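Local coordinates for protein NegoA.19184.a (Neisseria gonorrhoeae, PDB 5UEB) that is of unknown function, a hypothetical protein of the DUF4265 family whose chain folds into two antiparallel sheets and two helices, at residues Glu26-Ser30 with Gln42-Ala48; Ile96-Lys102 with Val113-Lys119; Tyr120-Lys125 with Tyr139-Leu144. One frame throughout, in Å; residues are numbered along the deposited sequence.

Contact 1 (Glu26-Ser30 with Gln42-Ala48)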
loop_
_atom_site.group_PDB
_atom_site.type_symbol
_atom_site.label_atom_id
_atom_site.label_comp_id
_atom_site.label_asym_id
_atom_site.label_seq_id
_atom_site.Cartn_x
_atom_site.Cartn_y
_atom_site.Cartn_z
ATOM N N GLU B 26 0.662 -14.142 -8.349
ATOM C CA GLU B 26 -0.460 -14.369 -7.449
ATOM C C GLU B 26 -0.030 -15.337 -6.359
ATOM O O GLU B 26 0.663 -16.319 -6.638
ATOM C CB GLU B 26 -1.653 -14.967 -8.213
ATOM C CG GLU B 26 -2.232 -14.021 -9.244
ATOM C CD GLU B 26 -3.425 -14.595 -9.976
ATOM O OE1 GLU B 26 -3.959 -15.633 -9.532
ATOM O OE2 GLU B 26 -3.824 -14.006 -11.003
ATOM N N GLU B 27 -0.441 -15.061 -5.117
ATOM C CA GLU B 27 -0.256 -15.995 -4.009
ATOM C C GLU B 27 -1.590 -16.191 -3.303
ATOM O O GLU B 27 -2.260 -15.212 -2.965
ATOM C CB GLU B 27 0.775 -15.477 -2.994
ATOM C CG GLU B 27 0.901 -16.408 -1.795
ATOM C CD GLU B 27 2.051 -16.081 -0.866
ATOM O OE1 GLU B 27 2.205 -16.829 0.109
ATOM O OE2 GLU B 27 2.795 -15.102 -1.101
ATOM N N ILE B 28 -1.970 -17.448 -3.062
ATOM C CA ILE B 28 -3.204 -17.769 -2.341
ATOM C C ILE B 28 -2.875 -17.987 -0.874
ATOM O O ILE B 28 -1.936 -18.723 -0.545
ATOM C CB ILE B 28 -3.895 -19.008 -2.929
ATOM C CG1 ILE B 28 -4.262 -18.745 -4.385
ATOM C CG2 ILE B 28 -5.157 -19.352 -2.110
ATOM C CD1 ILE B 28 -4.858 -19.955 -5.099
ATOM N N LEU B 29 -3.638 -17.342 0.014
ATOM C CA LEU B 29 -3.456 -17.463 1.457
ATOM C C LEU B 29 -4.721 -18.009 2.109
ATOM O O LEU B 29 -5.833 -17.556 1.816
ATOM C CB LEU B 29 -3.134 -16.103 2.085
ATOM C CG LEU B 29 -1.809 -15.471 1.658
ATOM C CD1 LEU B 29 -1.747 -14.038 2.160
ATOM C CD2 LEU B 29 -0.634 -16.267 2.185
ATOM N N SER B 30 -4.544 -18.969 3.004
ATOM C CA SER B 30 -5.656 -19.507 3.772
ATOM C C SER B 30 -5.946 -18.618 4.974
ATOM O O SER B 30 -5.050 -17.986 5.541
ATOM C CB SER B 30 -5.325 -20.916 4.264
ATOM O OG SER B 30 -5.120 -21.801 3.176
ATOM N N GLN B 42 -4.212 -16.508 7.929
ATOM C CA GLN B 42 -3.763 -17.529 8.871
ATOM C C GLN B 42 -2.579 -18.345 8.358
ATOM O O GLN B 42 -2.311 -19.441 8.865
ATOM C CB GLN B 42 -4.941 -18.418 9.271
ATOM C CG GLN B 42 -6.030 -17.620 9.983
ATOM C CD GLN B 42 -7.140 -18.497 10.477
ATOM O OE1 GLN B 42 -7.717 -19.272 9.713
ATOM N NE2 GLN B 42 -7.454 -18.395 11.769
ATOM N N GLU B 43 -1.860 -17.835 7.365
ATOM C CA GLU B 43 -0.625 -18.438 6.900
ATOM C C GLU B 43 0.411 -17.337 6.778
ATOM O O GLU B 43 0.067 -16.167 6.591
ATOM C CB GLU B 43 -0.787 -19.062 5.501
ATOM C CG GLU B 43 -1.739 -20.232 5.431
ATOM C CD GLU B 43 -1.645 -20.936 4.096
ATOM O OE1 GLU B 43 -0.963 -21.977 4.016
ATOM O OE2 GLU B 43 -2.239 -20.435 3.112
ATOM N N ILE B 44 1.681 -17.718 6.890
ATOM C CA ILE B 44 2.783 -16.778 6.657
ATOM C C ILE B 44 2.918 -16.569 5.152
ATOM O O ILE B 44 3.146 -17.545 4.423
ATOM C CB ILE B 44 4.087 -17.332 7.233
ATOM C CG1 ILE B 44 3.942 -17.566 8.734
ATOM C CG2 ILE B 44 5.239 -16.349 6.960
ATOM C CD1 ILE B 44 5.085 -18.360 9.322
ATOM N N PRO B 45 2.800 -15.343 4.638
ATOM C CA PRO B 45 2.940 -15.142 3.188
ATOM C C PRO B 45 4.350 -15.491 2.728
ATOM O O PRO B 45 5.337 -15.070 3.332
ATOM C CB PRO B 45 2.645 -13.645 3.009
ATOM C CG PRO B 45 1.814 -13.272 4.235
ATOM C CD PRO B 45 2.429 -14.098 5.340
ATOM N N LEU B 46 4.436 -16.284 1.654
ATOM C CA LEU B 46 5.734 -16.712 1.141
ATOM C C LEU B 46 6.397 -15.630 0.305
ATOM O O LEU B 46 7.617 -15.444 0.388
ATOM C CB LEU B 46 5.584 -17.989 0.306
ATOM C CG LEU B 46 5.300 -19.273 1.090
ATOM C CD1 LEU B 46 4.989 -20.409 0.109
ATOM C CD2 LEU B 46 6.500 -19.621 1.963
ATOM N N PHE B 47 5.623 -14.923 -0.525
ATOM C CA PHE B 47 6.200 -14.022 -1.523
ATOM C C PHE B 47 5.541 -12.648 -1.568
ATOM O O PHE B 47 6.215 -11.650 -1.853
ATOM C CB PHE B 47 6.099 -14.646 -2.916
ATOM C CG PHE B 47 6.770 -15.976 -3.026
ATOM C CD1 PHE B 47 8.150 -16.067 -3.030
ATOM C CD2 PHE B 47 6.020 -17.135 -3.120
ATOM C CE1 PHE B 47 8.770 -17.295 -3.124
ATOM C CE2 PHE B 47 6.637 -18.363 -3.213
ATOM C CZ PHE B 47 8.008 -18.441 -3.208
ATOM N N ALA B 48 4.238 -12.579 -1.333
ATOM C CA ALA B 48 3.545 -11.308 -1.448
ATOM C C ALA B 48 4.074 -10.352 -0.385
ATOM O O ALA B 48 4.203 -10.741 0.785
ATOM C CB ALA B 48 2.037 -11.493 -1.286
HETATM O O HOH W 1 -1.701 -21.222 0.719
#

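Contact 2 (Ile96-Lys102 with Val113-Lys119). With EDO (1,2-ethanediol), chain J.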
loop_
_atom_site.group_PDB
_atom_site.type_symbol
_atom_site.label_atom_id
_atom_site.label_comp_id
_atom_site.label_asym_id
_atom_site.label_seq_id
_atom_site.Cartn_x
_atom_site.Cartn_y
_atom_site.Cartn_z
ATOM N N ILE B 96 16.224 -18.082 15.266
ATOM C CA ILE B 96 14.829 -17.875 14.881
ATOM C C ILE B 96 13.898 -18.403 15.966
ATOM O O ILE B 96 12.954 -17.721 16.386
ATOM C CB ILE B 96 14.545 -18.519 13.513
ATOM C CG1 ILE B 96 15.271 -17.732 12.418
ATOM C CG2 ILE B 96 13.036 -18.604 13.269
ATOM C CD1 ILE B 96 15.259 -18.409 11.051
ATOM N N GLU B 97 14.167 -19.620 16.449
ATOM C CA GLU B 97 13.341 -20.225 17.490
ATOM C C GLU B 97 13.443 -19.455 18.804
ATOM O O GLU B 97 12.433 -19.242 19.485
ATOM C CB GLU B 97 13.750 -21.689 17.678
ATOM C CG GLU B 97 13.143 -22.384 18.895
ATOM C CD GLU B 97 11.641 -22.549 18.797
ATOM O OE1 GLU B 97 10.982 -22.654 19.855
ATOM O OE2 GLU B 97 11.120 -22.577 17.662
ATOM N N GLU B 98 14.651 -19.021 19.175
ATOM C CA GLU B 98 14.805 -18.277 20.423
ATOM C C GLU B 98 14.062 -16.949 20.378
ATOM O O GLU B 98 13.621 -16.446 21.422
ATOM C CB GLU B 98 16.288 -18.067 20.749
ATOM N N HIS B 99 13.899 -16.377 19.181
ATOM C CA HIS B 99 13.157 -15.144 18.968
ATOM C C HIS B 99 11.673 -15.383 18.697
ATOM O O HIS B 99 10.998 -14.494 18.163
ATOM C CB HIS B 99 13.782 -14.346 17.818
ATOM C CG HIS B 99 15.094 -13.710 18.165
ATOM N ND1 HIS B 99 15.300 -12.349 18.095
ATOM C CD2 HIS B 99 16.267 -14.247 18.585
ATOM C CE1 HIS B 99 16.541 -12.072 18.460
ATOM N NE2 HIS B 99 17.150 -13.206 18.762
ATOM N N SER B 100 11.153 -16.565 19.037
ATOM C CA SER B 100 9.732 -16.885 18.875
ATOM C C SER B 100 9.282 -16.812 17.417
ATOM O O SER B 100 8.115 -16.526 17.130
ATOM C CB SER B 100 8.830 -16.033 19.774
ATOM O OG SER B 100 9.147 -16.235 21.144
ATOM N N GLY B 101 10.196 -17.071 16.489
ATOM C CA GLY B 101 9.839 -17.060 15.084
ATOM C C GLY B 101 9.182 -18.361 14.666
ATOM O O GLY B 101 9.482 -19.434 15.189
ATOM N N LYS B 102 8.244 -18.253 13.725
ATOM C CA LYS B 102 7.584 -19.408 13.131
ATOM C C LYS B 102 7.947 -19.439 11.656
ATOM O O LYS B 102 8.016 -18.390 11.014
ATOM C CB LYS B 102 6.061 -19.304 13.272
ATOM C CG LYS B 102 5.561 -19.405 14.712
ATOM C CD LYS B 102 4.044 -19.352 14.760
ATOM C CE LYS B 102 3.531 -19.096 16.168
ATOM N NZ LYS B 102 2.051 -18.901 16.175
ATOM N N VAL B 113 9.508 -16.346 7.389
ATOM C CA VAL B 113 9.548 -16.408 8.845
ATOM C C VAL B 113 8.684 -15.299 9.415
ATOM O O VAL B 113 8.811 -14.137 9.011
ATOM C CB VAL B 113 10.991 -16.277 9.358
ATOM C CG1 VAL B 113 11.027 -16.380 10.879
ATOM C CG2 VAL B 113 11.880 -17.330 8.695
ATOM N N ASN B 114 7.824 -15.656 10.366
ATOM C CA ASN B 114 7.032 -14.696 11.118
ATOM C C ASN B 114 7.717 -14.402 12.443
ATOM O O ASN B 114 8.029 -15.329 13.200
ATOM C CB ASN B 114 5.642 -15.250 11.434
ATOM C CG ASN B 114 4.790 -14.243 12.155
ATOM O OD1 ASN B 114 4.246 -13.330 11.536
ATOM N ND2 ASN B 114 4.688 -14.382 13.483
ATOM N N PHE B 115 7.927 -13.117 12.729
ATOM C CA PHE B 115 8.399 -12.685 14.036
ATOM C C PHE B 115 7.346 -11.837 14.735
ATOM O O PHE B 115 6.842 -10.868 14.148
ATOM C CB PHE B 115 9.702 -11.871 13.922
ATOM C CG PHE B 115 10.897 -12.686 13.530
ATOM C CD1 PHE B 115 11.476 -13.565 14.432
ATOM C CD2 PHE B 115 11.446 -12.575 12.261
ATOM C CE1 PHE B 115 12.577 -14.322 14.075
ATOM C CE2 PHE B 115 12.557 -13.330 11.899
ATOM C CZ PHE B 115 13.127 -14.200 12.808
ATOM N N PRO B 116 7.015 -12.143 15.987
ATOM C CA PRO B 116 6.083 -11.302 16.748
ATOM C C PRO B 116 6.667 -9.920 16.979
ATOM O O PRO B 116 7.874 -9.705 16.770
ATOM C CB PRO B 116 5.937 -12.065 18.075
ATOM C CG PRO B 116 6.349 -13.474 17.769
ATOM C CD PRO B 116 7.413 -13.353 16.722
ATOM N N PRO B 117 5.847 -8.958 17.404
ATOM C CA PRO B 117 6.366 -7.612 17.689
ATOM C C PRO B 117 7.625 -7.649 18.548
ATOM O O PRO B 117 7.705 -8.386 19.533
ATOM C CB PRO B 117 5.203 -6.943 18.433
ATOM C CG PRO B 117 3.980 -7.634 17.905
ATOM C CD PRO B 117 4.392 -9.057 17.641
ATOM N N LYS B 118 8.614 -6.848 18.154
ATOM C CA LYS B 118 9.880 -6.596 18.835
ATOM C C LYS B 118 10.880 -7.749 18.716
ATOM O O LYS B 118 12.010 -7.605 19.178
ATOM C CB LYS B 118 9.734 -6.174 20.311
ATOM C CG LYS B 118 8.686 -5.108 20.550
ATOM C CD LYS B 118 8.637 -4.680 22.007
ATOM C CE LYS B 118 7.599 -3.591 22.205
ATOM N NZ LYS B 118 7.691 -2.954 23.547
ATOM N N LYS B 119 10.513 -8.880 18.114
ATOM C CA LYS B 119 11.416 -10.026 18.080
ATOM C C LYS B 119 12.393 -9.978 16.912
ATOM O O LYS B 119 13.472 -10.572 16.997
ATOM C CB LYS B 119 10.625 -11.332 18.047
ATOM C CG LYS B 119 9.816 -11.589 19.299
ATOM C CD LYS B 119 10.715 -11.739 20.509
ATOM C CE LYS B 119 9.889 -11.962 21.753
ATOM N NZ LYS B 119 10.747 -12.343 22.892
HETATM C C1 EDO J . 20.507 -14.239 18.472
HETATM O O1 EDO J . 19.940 -13.268 19.357
HETATM C C2 EDO J . 20.581 -15.582 19.186
HETATM O O2 EDO J . 19.280 -15.937 19.674
HETATM O O HOH W 2 11.287 -15.043 22.255
HETATM O O HOH W 3 5.826 -16.168 15.408
#

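Contact 3 (Tyr120-Lys125 with Tyr139-Leu144)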
loop_
_atom_site.group_PDB
_atom_site.type_symbol
_atom_site.label_atom_id
_atom_site.label_comp_id
_atom_site.label_asym_id
_atom_site.label_seq_id
_atom_site.Cartn_x
_atom_site.Cartn_y
_atom_site.Cartn_z
ATOM N N TYR B 120 12.038 -9.307 15.817
ATOM C CA TYR B 120 12.979 -9.086 14.720
ATOM C C TYR B 120 13.803 -7.860 15.088
ATOM O O TYR B 120 13.334 -6.724 14.977
ATOM C CB TYR B 120 12.220 -8.881 13.414
ATOM C CG TYR B 120 13.125 -8.635 12.227
ATOM C CD1 TYR B 120 13.955 -9.646 11.741
ATOM C CD2 TYR B 120 13.153 -7.398 11.595
ATOM C CE1 TYR B 120 14.805 -9.424 10.666
ATOM C CE2 TYR B 120 13.987 -7.172 10.508
ATOM C CZ TYR B 120 14.803 -8.192 10.048
ATOM O OH TYR B 120 15.624 -7.960 8.963
ATOM N N ASN B 121 15.038 -8.084 15.545
ATOM C CA ASN B 121 15.850 -7.005 16.091
ATOM C C ASN B 121 17.268 -7.049 15.535
ATOM O O ASN B 121 17.574 -7.867 14.660
ATOM C CB ASN B 121 15.827 -7.031 17.626
ATOM C CG ASN B 121 16.366 -8.334 18.210
ATOM O OD1 ASN B 121 17.043 -9.103 17.534
ATOM N ND2 ASN B 121 16.076 -8.573 19.488
ATOM N N SER B 122 18.140 -6.176 16.046
ATOM C CA SER B 122 19.491 -6.087 15.508
ATOM C C SER B 122 20.277 -7.372 15.735
ATOM O O SER B 122 21.134 -7.723 14.920
ATOM C CB SER B 122 20.214 -4.872 16.097
ATOM O OG SER B 122 20.361 -4.973 17.507
ATOM N N ASP B 123 20.007 -8.084 16.833
ATOM C CA ASP B 123 20.704 -9.343 17.076
ATOM C C ASP B 123 20.369 -10.371 16.002
ATOM O O ASP B 123 21.258 -11.057 15.485
ATOM C CB ASP B 123 20.339 -9.891 18.458
ATOM C CG ASP B 123 21.019 -9.140 19.592
ATOM O OD1 ASP B 123 22.050 -8.477 19.347
ATOM O OD2 ASP B 123 20.525 -9.217 20.735
ATOM N N LEU B 124 19.086 -10.496 15.659
ATOM C CA LEU B 124 18.697 -11.414 14.595
ATOM C C LEU B 124 19.264 -10.954 13.256
ATOM O O LEU B 124 19.810 -11.762 12.490
ATOM C CB LEU B 124 17.165 -11.536 14.557
ATOM C CG LEU B 124 16.483 -12.754 13.921
ATOM C CD1 LEU B 124 16.599 -12.741 12.395
ATOM C CD2 LEU B 124 17.015 -14.059 14.497
ATOM N N LYS B 125 19.157 -9.656 12.956
ATOM C CA LYS B 125 19.678 -9.162 11.682
ATOM C C LYS B 125 21.181 -9.368 11.564
ATOM O O LYS B 125 21.690 -9.565 10.453
ATOM C CB LYS B 125 19.357 -7.679 11.487
ATOM C CG LYS B 125 17.938 -7.409 11.087
ATOM C CD LYS B 125 17.725 -5.952 10.682
ATOM C CE LYS B 125 18.303 -5.616 9.318
ATOM N NZ LYS B 125 17.671 -4.382 8.755
ATOM N N TYR B 139 18.259 -12.338 2.223
ATOM C CA TYR B 139 17.012 -12.161 2.941
ATOM C C TYR B 139 16.359 -10.852 2.540
ATOM O O TYR B 139 17.003 -9.928 2.033
ATOM C CB TYR B 139 17.202 -12.263 4.468
ATOM C CG TYR B 139 17.864 -11.068 5.132
ATOM C CD1 TYR B 139 19.249 -10.923 5.138
ATOM C CD2 TYR B 139 17.101 -10.089 5.761
ATOM C CE1 TYR B 139 19.851 -9.831 5.751
ATOM C CE2 TYR B 139 17.694 -8.993 6.377
ATOM C CZ TYR B 139 19.063 -8.874 6.379
ATOM O OH TYR B 139 19.646 -7.780 6.987
ATOM N N ARG B 140 15.050 -10.795 2.773
ATOM C CA ARG B 140 14.247 -9.635 2.443
ATOM C C ARG B 140 13.276 -9.355 3.583
ATOM O O ARG B 140 12.665 -10.279 4.136
ATOM C CB ARG B 140 13.466 -9.908 1.148
ATOM C CG ARG B 140 12.486 -8.839 0.764
ATOM C CD ARG B 140 12.105 -8.999 -0.698
ATOM N NE ARG B 140 13.249 -8.787 -1.578
ATOM C CZ ARG B 140 13.572 -7.613 -2.110
ATOM N NH1 ARG B 140 12.835 -6.538 -1.853
ATOM N NH2 ARG B 140 14.633 -7.514 -2.898
ATOM N N GLU B 141 13.139 -8.077 3.923
ATOM C CA GLU B 141 12.126 -7.621 4.875
ATOM C C GLU B 141 10.817 -7.435 4.122
ATOM O O GLU B 141 10.497 -6.349 3.636
ATOM C CB GLU B 141 12.590 -6.345 5.570
ATOM C CG GLU B 141 13.824 -6.618 6.406
ATOM C CD GLU B 141 14.463 -5.380 7.005
ATOM O OE1 GLU B 141 15.262 -5.557 7.946
ATOM O OE2 GLU B 141 14.188 -4.243 6.550
ATOM N N ALA B 142 10.057 -8.531 4.010
ATOM C CA ALA B 142 8.827 -8.497 3.227
ATOM C C ALA B 142 7.781 -7.612 3.887
ATOM O O ALA B 142 7.055 -6.881 3.200
ATOM C CB ALA B 142 8.297 -9.918 3.045
ATOM N N CYS B 143 7.692 -7.660 5.218
ATOM C CA CYS B 143 6.717 -6.855 5.947
ATOM C C CYS B 143 7.331 -6.544 7.304
ATOM O O CYS B 143 7.556 -7.466 8.091
ATOM C CB CYS B 143 5.417 -7.645 6.116
ATOM S SG CYS B 143 4.097 -6.770 6.974
ATOM N N LEU B 144 7.606 -5.268 7.578
ATOM C CA LEU B 144 8.151 -4.854 8.869
ATOM C C LEU B 144 7.001 -4.556 9.818
ATOM O O LEU B 144 6.187 -3.662 9.556
ATOM C CB LEU B 144 9.037 -3.619 8.721
ATOM C CG LEU B 144 10.393 -3.878 8.071
ATOM C CD1 LEU B 144 11.185 -2.590 7.989
ATOM C CD2 LEU B 144 11.171 -4.935 8.853
#

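Contact 1 (Glu26-Ser30 with Gln42-Ala48)
The buried carboxylate of E27, on strand 24-33, takes three backbone N-H groups from the loop 42-48 facing it. E27 OE1 receives L46 N at 2.8 Å through its syn lone pair. E27 OE2 accepts two more: F47 N reaches it at 2.9 Å from the syn side, 26° out of the carboxylate plane, while A48 N comes nearly head-on along the C-O bond, also at 2.9 Å. A glutamate suits this place because its chain is long enough to span the gap between strand and loop. CG stands anti to the backbone N (chi1 176°) and the rest runs extended, which delivers both oxygens to consecutive amides of a segment without regular structure. Three bonds fix the rotation of the carboxylate, and the donated N-H groups would probably stabilise its negative charge. Beside it the packing is apolar: L29 turns its CD2 methyl onto P45 CA at 3.9 Å, the two side chains crossing at about a right angle.

The end at S30 is no less firmly bonded but more open to solvent. E43 sends OE2 back to S30 N at 2.7 Å, met from the anti side; the S30 hydroxyl has K12 NZ as its main partner. A water lies 2.6 Å from E43 OE2 and close to I28 O, so this carboxylate is partly hydrated, whereas that of E27 is buried and met by three backbone N-H groups. Q42 N closes the end on S30 O at 2.9 Å, and its side-chain oxygen reaches K10.

On its other edge strand 24-33 pairs with strand 10-18, E27 with V15 and L29 with L13. The loop is held from the second sheet, where S112 and Y110 of strand 110-115 bond to P45 O and L46 O.

Contact 2 (Ile96-Lys102 with Val113-Lys119)
At the edge of the F115 ring lies H99 O, 3.9 Å from F115 CD1, while the V113 CG1 methyl sits over one face, 3.5 Å above the plane and offset toward the rim. I96 brings CG1 to the ring's CZ and sets CG2 against V113 CG1 at 3.8 Å, so branched aliphatics and a phenyl fill the wedge between helix end and strand. The H99 imidazole is used at both nitrogens. H99 ND1 gives a nearly straight bond (169°) to K119 O at 2.8 Å, and NE2 pairs with an ethanediol hydroxyl, probably from the crystallisation liquor.

A Schellman motif ends helix 90-98, with S100 at positive phi. G101 follows, its CA 3.1 Å from N114 O; a side chain here would run into F115 CE1, so a residue without one suits the place. K102 and N114 form an antiparallel hydrogen-bonded pair. Outside, one water joins E98 O, S100 OG and K119 NZ, and another links S100 O to N114.

ND1 thus carries the proton it donates to K119 O. Lying only 7° out of the ring plane, this bond sets the imidazole's rotation and ties the residue after the helix to the loop beyond the strand.

Contact 3 (Tyr120-Lys125 with Tyr139-Leu144)
This is a polar surface contact, in which K125 in the first turn of helix 122-133, with Y120 just ahead of that helix, meets strand 137-143, one of the two outer strands of the four-stranded sheet, through side chains that converge on one carboxylate oxygen. E141 OE1 accepts from Y120 OH at 2.6 Å by its anti lone pair, and from K125 NZ at 2.8 Å on the syn side, 25° out of the carboxylate plane; the second bond is also a salt bridge. The oxygen lies at the edge of the Y120 ring, near its plane, and ring and carboxylate stand 83° apart. Tyrosine suits the site because its rigid ring carries the hydroxyl across the gap. Lysine has the flexibility to arrive from the helix, its chain kinked at chi3 (74°) to swing NZ toward the strand. The lysine charge would probably help keep E141 ionised.

Y139 stands close by, its CE2 3.5 Å from Y120 OH, while its own hydroxyl lies beside K125 CE and bonds to N129 farther along the helix. On the other flank, L144 CD2 touches Y120 CE2 at 4.0 Å.

N121 caps the helix, OD1 accepting from L124 N at 3.1 Å. Y120 and E141 both pack on I80 of strand 78-84, which pairs with strand 137-143 through R140 with N81 and C143 with T79.

From the N terminus, contact 1 comes first, closing the excursion through strand 39-41 and bracing the following loop against strand 24-33 of the five-stranded sheet. Contact 2 then closes the hairpin of strands 102-105 and 110-115 and holds the end of helix 90-98 to it. Contact 3 closes the loop formed by helix 122-133 and the return of strand 137-143. The three lie in series, with none nested or crossed. I44 joins contacts 1 and 2, its CD1 resting on K102 O and N114 CB, which packs the loop of contact 1 against the four-stranded sheet. Contacts 2 and 3 adjoin where F115 meets Y120 and L124, and H99 meets N121.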